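Local coordinates for protein putative peptidase M23 (Pseudomonas aeruginosa PAO1, PDB 2HSI) that is a putative zinc metalloendopeptidase of the M23 family that binds a zinc ion and probably cleaves peptide bonds, at residues D155-G160 with L183-P188; T191-P196 with G244-V249. All coordinates share one frame; numbering follows the deposited sequence. Where two conformers were deposited one is given.

Contact 1: residues D155-G160 with L183-P188; sequences DKPVDG and LDFAVP. With ZN (zinc ion), chain C.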
ATOM      1  N   ASP A 155      11.378   3.404   1.009  1.00 25.17           N
ATOM      2  CA  ASP A 155      12.220   3.563   2.180  1.00 26.59           C
ATOM      3  C   ASP A 155      11.476   3.040   3.387  1.00 27.95           C
ATOM      4  O   ASP A 155      10.250   3.111   3.441  1.00 25.36           O
ATOM      5  CB  ASP A 155      12.549   5.031   2.433  1.00 26.69           C
ATOM      6  CG  ASP A 155      13.397   5.646   1.348  1.00 28.28           C
ATOM      7  OD1 ASP A 155      14.075   4.912   0.597  1.00 27.47           O
ATOM      8  OD2 ASP A 155      13.389   6.887   1.260  1.00 28.89           O
ATOM      9  N   LYS A 156      12.224   2.517   4.353  1.00 24.62           N
ATOM     10  CA  LYS A 156      11.688   2.271   5.684  1.00 31.41           C
ATOM     11  C   LYS A 156      11.186   3.606   6.238  1.00 25.96           C
ATOM     12  O   LYS A 156      11.881   4.617   6.133  1.00 29.16           O
ATOM     13  CB  LYS A 156      12.762   1.692   6.604  1.00 31.63           C
ATOM     14  CG  LYS A 156      13.145   0.261   6.295  1.00 39.19           C
ATOM     15  CD  LYS A 156      14.371  -0.161   7.084  1.00 46.04           C
ATOM     16  CE  LYS A 156      14.071  -0.229   8.566  1.00 48.69           C
ATOM     17  NZ  LYS A 156      15.274  -0.610   9.351  1.00 53.94           N
ATOM     18  N   PRO A 157       9.955   3.622   6.778  1.00 27.90           N
ATOM     19  CA  PRO A 157       9.393   4.845   7.346  1.00 22.08           C
ATOM     20  C   PRO A 157      10.006   5.265   8.683  1.00 26.44           C
ATOM     21  O   PRO A 157       9.878   6.427   9.071  1.00 26.19           O
ATOM     22  CB  PRO A 157       7.911   4.520   7.502  1.00 23.93           C
ATOM     23  CG  PRO A 157       7.829   3.054   7.528  1.00 30.60           C
ATOM     24  CD  PRO A 157       9.024   2.485   6.855  1.00 26.37           C
ATOM     25  N   VAL A 158      10.666   4.334   9.373  1.00 29.31           N
ATOM     26  CA  VAL A 158      11.434   4.654  10.584  1.00 32.85           C
ATOM     27  C   VAL A 158      12.788   3.946  10.569  1.00 35.32           C
ATOM     28  O   VAL A 158      12.905   2.840  10.027  1.00 35.98           O
ATOM     29  CB  VAL A 158      10.675   4.272  11.886  1.00 26.51           C
ATOM     30  CG1 VAL A 158       9.530   5.240  12.168  1.00 29.52           C
ATOM     31  CG2 VAL A 158      10.150   2.866  11.813  1.00 32.31           C
ATOM     32  N   ASP A 159      13.801   4.585  11.153  1.00 44.18           N
ATOM     33  CA  ASP A 159      15.128   3.988  11.274  0.50 48.03           C
ATOM     34  C   ASP A 159      15.193   3.089  12.512  1.00 49.45           C
ATOM     35  O   ASP A 159      15.656   3.508  13.577  1.00 51.69           O
ATOM     36  CB  ASP A 159      16.216   5.073  11.321  0.50 50.91           C
ATOM     37  CG  ASP A 159      16.205   5.978  10.093  0.50 52.96           C
ATOM     38  OD1 ASP A 159      15.981   5.478   8.967  0.50 40.57           O
ATOM     39  OD2 ASP A 159      16.436   7.197  10.254  0.50 48.04           O
ATOM     40  N   GLY A 160      14.712   1.860  12.364  1.00 48.59           N
ATOM     41  CA  GLY A 160      14.678   0.898  13.455  1.00 46.90           C
ATOM     42  C   GLY A 160      14.397  -0.501  12.943  1.00 48.84           C
ATOM     43  O   GLY A 160      13.974  -0.665  11.794  1.00 46.11           O
ATOM     44  N   LEU A 183       3.148  -4.214   8.767  1.00 31.66           N
ATOM     45  CA  LEU A 183       4.481  -4.473   9.308  1.00 33.02           C
ATOM     46  C   LEU A 183       4.789  -3.576  10.511  1.00 33.51           C
ATOM     47  O   LEU A 183       4.587  -2.362  10.458  1.00 28.94           O
ATOM     48  CB  LEU A 183       5.537  -4.286   8.208  1.00 26.90           C
ATOM     49  CG  LEU A 183       7.036  -4.348   8.528  1.00 37.78           C
ATOM     50  CD1 LEU A 183       7.455  -5.728   9.042  1.00 31.42           C
ATOM     51  CD2 LEU A 183       7.849  -3.944   7.297  1.00 36.47           C
ATOM     52  N   ASP A 184       5.278  -4.182  11.592  1.00 30.48           N
ATOM     53  CA  ASP A 184       5.670  -3.424  12.786  1.00 34.64           C
ATOM     54  C   ASP A 184       7.158  -3.130  12.824  1.00 36.13           C
ATOM     55  O   ASP A 184       7.964  -3.871  12.254  1.00 37.31           O
ATOM     56  CB  ASP A 184       5.281  -4.165  14.064  1.00 37.29           C
ATOM     57  CG  ASP A 184       3.844  -3.956  14.449  1.00 44.38           C
ATOM     58  OD1 ASP A 184       3.105  -3.280  13.696  1.00 35.06           O
ATOM     59  OD2 ASP A 184       3.441  -4.480  15.506  1.00 45.49           O
ATOM     60  N   PHE A 185       7.505  -2.042  13.509  1.00 36.97           N
ATOM     61  CA  PHE A 185       8.890  -1.694  13.788  1.00 32.80           C
ATOM     62  C   PHE A 185       9.052  -1.457  15.285  1.00 40.91           C
ATOM     63  O   PHE A 185       8.199  -0.817  15.915  1.00 37.08           O
ATOM     64  CB  PHE A 185       9.317  -0.443  13.022  1.00 33.14           C
ATOM     65  CG  PHE A 185       9.319  -0.609  11.525  1.00 33.12           C
ATOM     66  CD1 PHE A 185      10.482  -0.972  10.857  1.00 39.96           C
ATOM     67  CD2 PHE A 185       8.159  -0.382  10.781  1.00 33.71           C
ATOM     68  CE1 PHE A 185      10.494  -1.125   9.468  1.00 42.85           C
ATOM     69  CE2 PHE A 185       8.158  -0.533   9.394  1.00 33.11           C
ATOM     70  CZ  PHE A 185       9.330  -0.908   8.737  1.00 31.05           C
ATOM     71  N   ALA A 186      10.136  -1.992  15.841  1.00 44.07           N
ATOM     72  CA  ALA A 186      10.488  -1.786  17.244  1.00 47.77           C
ATOM     73  C   ALA A 186      11.197  -0.444  17.412  1.00 44.35           C
ATOM     74  O   ALA A 186      12.426  -0.356  17.315  1.00 40.81           O
ATOM     75  CB  ALA A 186      11.354  -2.933  17.752  1.00 48.90           C
ATOM     76  N   VAL A 187      10.402   0.603  17.620  1.00 40.77           N
ATOM     77  CA  VAL A 187      10.903   1.963  17.852  1.00 41.10           C
ATOM     78  C   VAL A 187      10.104   2.615  18.989  1.00 41.03           C
ATOM     79  O   VAL A 187       8.926   2.295  19.174  1.00 40.57           O
ATOM     80  CB  VAL A 187      10.857   2.864  16.568  1.00 43.54           C
ATOM     81  CG1 VAL A 187      11.986   2.520  15.600  1.00 47.09           C
ATOM     82  CG2 VAL A 187       9.502   2.797  15.880  1.00 46.82           C
ATOM     83  N   PRO A 188      10.744   3.510  19.772  1.00 42.62           N
ATOM     84  CA  PRO A 188      10.019   4.161  20.871  1.00 44.86           C
ATOM     85  C   PRO A 188       9.034   5.236  20.402  1.00 48.00           C
ATOM     86  O   PRO A 188       9.077   5.648  19.241  1.00 49.06           O
ATOM     87  CB  PRO A 188      11.142   4.799  21.694  1.00 44.57           C
ATOM     88  CG  PRO A 188      12.222   5.074  20.696  1.00 45.12           C
ATOM     89  CD  PRO A 188      12.158   3.940  19.713  1.00 37.92           C
TER
HETATM   90 ZN    ZN C 283       1.185  -3.757  13.690  1.00 50.48          ZN
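Phe185 and Val158 meet because of their first torsions. In Phe185 the ring carbon CG stands beside the backbone N (chi1 -65°), and the ring reaches across to 155-160. In Val158 a chi1 of -74° puts CG2 between the backbone N and the carbonyl carbon, and this methyl touches the ring. Val158 CG2 lies 3.6 Å from Phe185 CG, at the root of the ring, and approaches it obliquely. The far end of the ring meets Pro157, whose CD is 3.9 Å from Phe185 CZ. The two side chains cross at about a right angle. Lys156 adds its aliphatic part, with CE 3.8 Å from Phe185 CE1.

The Lys156 chain bends to bring NZ to the carbonyl of Gly160, in its own segment, with a hydrogen bond of 2.8 Å from NZ to Gly160 O. The donor sits well above the carbonyl plane. The same Gly160 O lies at the ring edge, 3.6 Å from Phe185 CD1. Val187 extends the apolar patch. Its CG2 is 4.1 Å from Val158 CG2, and its CG1 rests on Gly160 CA. Met260 and Trp262 of strand 260-266 also touch this patch.

No hydrogen bond links the two segments, so apolar packing holds them together. Asp184, next to Phe185, binds the zinc ion through OD1 at 2.0 Å, with His180, His259 and His261 completing the site. The contact therefore packs behind a metal ligand: one residue of strand 183-185 serves the zinc and the next is buried against the loop. The lysine probably makes the Gly160 carbonyl more polar, beside an otherwise apolar ring.

Contact 2: residues T191-P196 with G244-V249; sequences TPIKAP and GVLGKV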
ATOM      1  N   THR A 191       9.500   8.714  17.844  1.00 30.90           N
ATOM      2  CA  THR A 191      10.301   8.461  16.644  1.00 31.12           C
ATOM      3  C   THR A 191       9.589   9.070  15.425  1.00 28.78           C
ATOM      4  O   THR A 191       8.402   8.829  15.240  1.00 23.06           O
ATOM      5  CB  THR A 191      10.517   6.941  16.442  1.00 35.22           C
ATOM      6  OG1 THR A 191      11.165   6.390  17.598  1.00 37.29           O
ATOM      7  CG2 THR A 191      11.359   6.644  15.204  1.00 25.28           C
ATOM      8  N   PRO A 192      10.300   9.895  14.621  1.00 26.56           N
ATOM      9  CA  PRO A 192       9.681  10.499  13.430  1.00 25.80           C
ATOM     10  C   PRO A 192       9.384   9.458  12.351  1.00 28.62           C
ATOM     11  O   PRO A 192      10.203   8.568  12.121  1.00 23.44           O
ATOM     12  CB  PRO A 192      10.748  11.486  12.931  1.00 30.52           C
ATOM     13  CG  PRO A 192      11.715  11.641  14.068  1.00 34.47           C
ATOM     14  CD  PRO A 192      11.700  10.325  14.777  1.00 33.42           C
ATOM     15  N   ILE A 193       8.208   9.571  11.729  1.00 24.24           N
ATOM     16  CA  ILE A 193       7.773   8.663  10.664  1.00 27.11           C
ATOM     17  C   ILE A 193       7.881   9.395   9.339  1.00 21.58           C
ATOM     18  O   ILE A 193       7.292  10.461   9.170  1.00 22.30           O
ATOM     19  CB  ILE A 193       6.316   8.156  10.884  1.00 25.47           C
ATOM     20  CG1 ILE A 193       6.216   7.383  12.204  1.00 29.43           C
ATOM     21  CG2 ILE A 193       5.865   7.251   9.726  1.00 24.71           C
ATOM     22  CD1 ILE A 193       4.783   7.072  12.637  1.00 25.25           C
ATOM     23  N   LYS A 194       8.641   8.818   8.414  1.00 21.73           N
ATOM     24  CA  LYS A 194       8.901   9.449   7.124  1.00 19.91           C
ATOM     25  C   LYS A 194       8.155   8.767   5.973  1.00 18.03           C
ATOM     26  O   LYS A 194       7.974   7.554   5.989  1.00 21.82           O
ATOM     27  CB  LYS A 194      10.404   9.536   6.862  1.00 24.47           C
ATOM     28  CG  LYS A 194      11.139  10.484   7.823  1.00 31.23           C
ATOM     29  CD  LYS A 194      12.599  10.101   8.000  1.00 51.61           C
ATOM     30  CE  LYS A 194      12.753   8.940   8.980  1.00 65.28           C
ATOM     31  NZ  LYS A 194      14.167   8.499   9.118  1.00 68.68           N
ATOM     32  N   ALA A 195       7.696   9.566   5.006  1.00 20.65           N
ATOM     33  CA  ALA A 195       7.019   9.042   3.808  1.00 17.97           C
ATOM     34  C   ALA A 195       7.946   8.096   3.045  1.00 15.07           C
ATOM     35  O   ALA A 195       9.056   8.484   2.667  1.00 18.43           O
ATOM     36  CB  ALA A 195       6.567  10.176   2.914  1.00 20.83           C
ATOM     37  N   PRO A 196       7.514   6.836   2.853  1.00 18.54           N
ATOM     38  CA  PRO A 196       8.300   5.824   2.119  1.00 16.26           C
ATOM     39  C   PRO A 196       8.500   6.157   0.635  1.00 20.60           C
ATOM     40  O   PRO A 196       9.481   5.702   0.029  1.00 19.82           O
ATOM     41  CB  PRO A 196       7.448   4.548   2.260  1.00 25.17           C
ATOM     42  CG  PRO A 196       6.561   4.790   3.435  1.00 23.25           C
ATOM     43  CD  PRO A 196       6.255   6.267   3.375  1.00 22.19           C
ATOM     44  N   GLY A 244       9.568  12.916   3.671  1.00 22.79           N
ATOM     45  CA  GLY A 244       8.855  13.968   4.405  1.00 21.10           C
ATOM     46  C   GLY A 244       8.321  13.416   5.711  1.00 27.24           C
ATOM     47  O   GLY A 244       7.824  12.290   5.742  1.00 22.22           O
ATOM     48  N   VAL A 245       8.448  14.192   6.791  1.00 24.88           N
ATOM     49  CA  VAL A 245       7.973  13.755   8.116  1.00 25.06           C
ATOM     50  C   VAL A 245       6.444  13.808   8.193  1.00 21.34           C
ATOM     51  O   VAL A 245       5.833  14.868   8.043  1.00 23.17           O
ATOM     52  CB  VAL A 245       8.609  14.577   9.282  1.00 25.93           C
ATOM     53  CG1 VAL A 245       8.070  14.110  10.635  1.00 25.63           C
ATOM     54  CG2 VAL A 245      10.141  14.482   9.257  1.00 25.81           C
ATOM     55  N   LEU A 246       5.832  12.649   8.414  1.00 18.93           N
ATOM     56  CA  LEU A 246       4.372  12.553   8.532  1.00 18.99           C
ATOM     57  C   LEU A 246       3.890  12.841   9.950  1.00 23.82           C
ATOM     58  O   LEU A 246       2.814  13.407  10.150  1.00 18.90           O
ATOM     59  CB  LEU A 246       3.900  11.156   8.097  1.00 18.85           C
ATOM     60  CG  LEU A 246       4.269  10.787   6.655  1.00 24.44           C
ATOM     61  CD1 LEU A 246       3.854   9.351   6.356  1.00 23.44           C
ATOM     62  CD2 LEU A 246       3.642  11.764   5.654  1.00 19.85           C
ATOM     63  N   GLY A 247       4.701  12.440  10.924  1.00 25.32           N
ATOM     64  CA  GLY A 247       4.345  12.540  12.328  1.00 21.14           C
ATOM     65  C   GLY A 247       5.272  11.705  13.178  1.00 21.75           C
ATOM     66  O   GLY A 247       6.384  11.389  12.756  1.00 26.16           O
ATOM     67  N   LYS A 248       4.812  11.348  14.375  1.00 23.54           N
ATOM     68  CA  LYS A 248       5.641  10.696  15.381  1.00 26.58           C
ATOM     69  C   LYS A 248       4.977   9.408  15.889  1.00 23.50           C
ATOM     70  O   LYS A 248       3.752   9.362  16.046  1.00 20.74           O
ATOM     71  CB  LYS A 248       5.894  11.664  16.560  1.00 29.51           C
ATOM     72  CG  LYS A 248       7.157  12.564  16.498  1.00 37.04           C
ATOM     73  CD  LYS A 248       7.300  13.399  15.231  1.00 39.80           C
ATOM     74  CE  LYS A 248       8.122  14.663  15.438  1.00 51.95           C
ATOM     75  NZ  LYS A 248       7.269  15.789  15.925  1.00 54.83           N
ATOM     76  N   VAL A 249       5.786   8.378  16.143  1.00 25.22           N
ATOM     77  CA  VAL A 249       5.320   7.092  16.709  1.00 25.15           C
ATOM     78  C   VAL A 249       4.604   7.279  18.062  1.00 30.17           C
ATOM     79  O   VAL A 249       4.995   8.124  18.867  1.00 29.68           O
ATOM     80  CB  VAL A 249       6.500   6.063  16.835  1.00 27.75           C
ATOM     81  CG1 VAL A 249       6.088   4.780  17.574  1.00 26.27           C
ATOM     82  CG2 VAL A 249       7.034   5.691  15.464  1.00 32.30           C
TER
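Ile193 and Val249 pack tightly on the buried side of an antiparallel strand pair. Ile193 CG1 is 3.8 Å from Val249 CG2, and the side chains cross at about a right angle. With chi1 at 173°, Val249 places CG2 beside its own backbone N, where it also lies 3.4 Å from Thr191 O. Leu246 adds to the buried side: its CD2 is 4.3 Å from Ala195 CB. Phe226 of strand 222-229 covers both Ile193 and Leu246.

The other face is looser. Pro192 and Val245, both exposed, come no nearer than 4.4 Å between Pro192 CB and Val245 CG1. Lys248 lays its CD near Pro192 CA on the same face.

Four nearly straight backbone hydrogen bonds join the segments. The bond from Leu246 N to Ile193 O is 2.7 Å, and that from Ile193 N to Gly247 O is 2.8 Å. The pairing of Pro192 with Lys248 and Lys194 with Val245 leaves one extra residue in 244-249, which fits a beta bulge at Leu246 and Gly247. The backbone bonds fix the register past the bulge, while apolar packing of Ile193, Leu246 and Val249 seals the buried side.

Following the chain, 155-160 comes first. Contact 1 closes the connection from there to 183-188, which carries the zinc ligand Asp184. Strand 192-194 starts soon after, and contact 2 closes the longer excursion to 244-249, which contains several strands. The two contacts are in series and neither nests in the other. They still touch. Pro157 O is 2.8 Å from Lys194 N, a probable backbone hydrogen bond, and Asp159 OD2 forms a salt bridge with Lys194 NZ. The 155-160 loop thus lies between strand 183-185, of the sheet that holds zinc ligands, and strand 192-194, at the edge of the small three-stranded sheet.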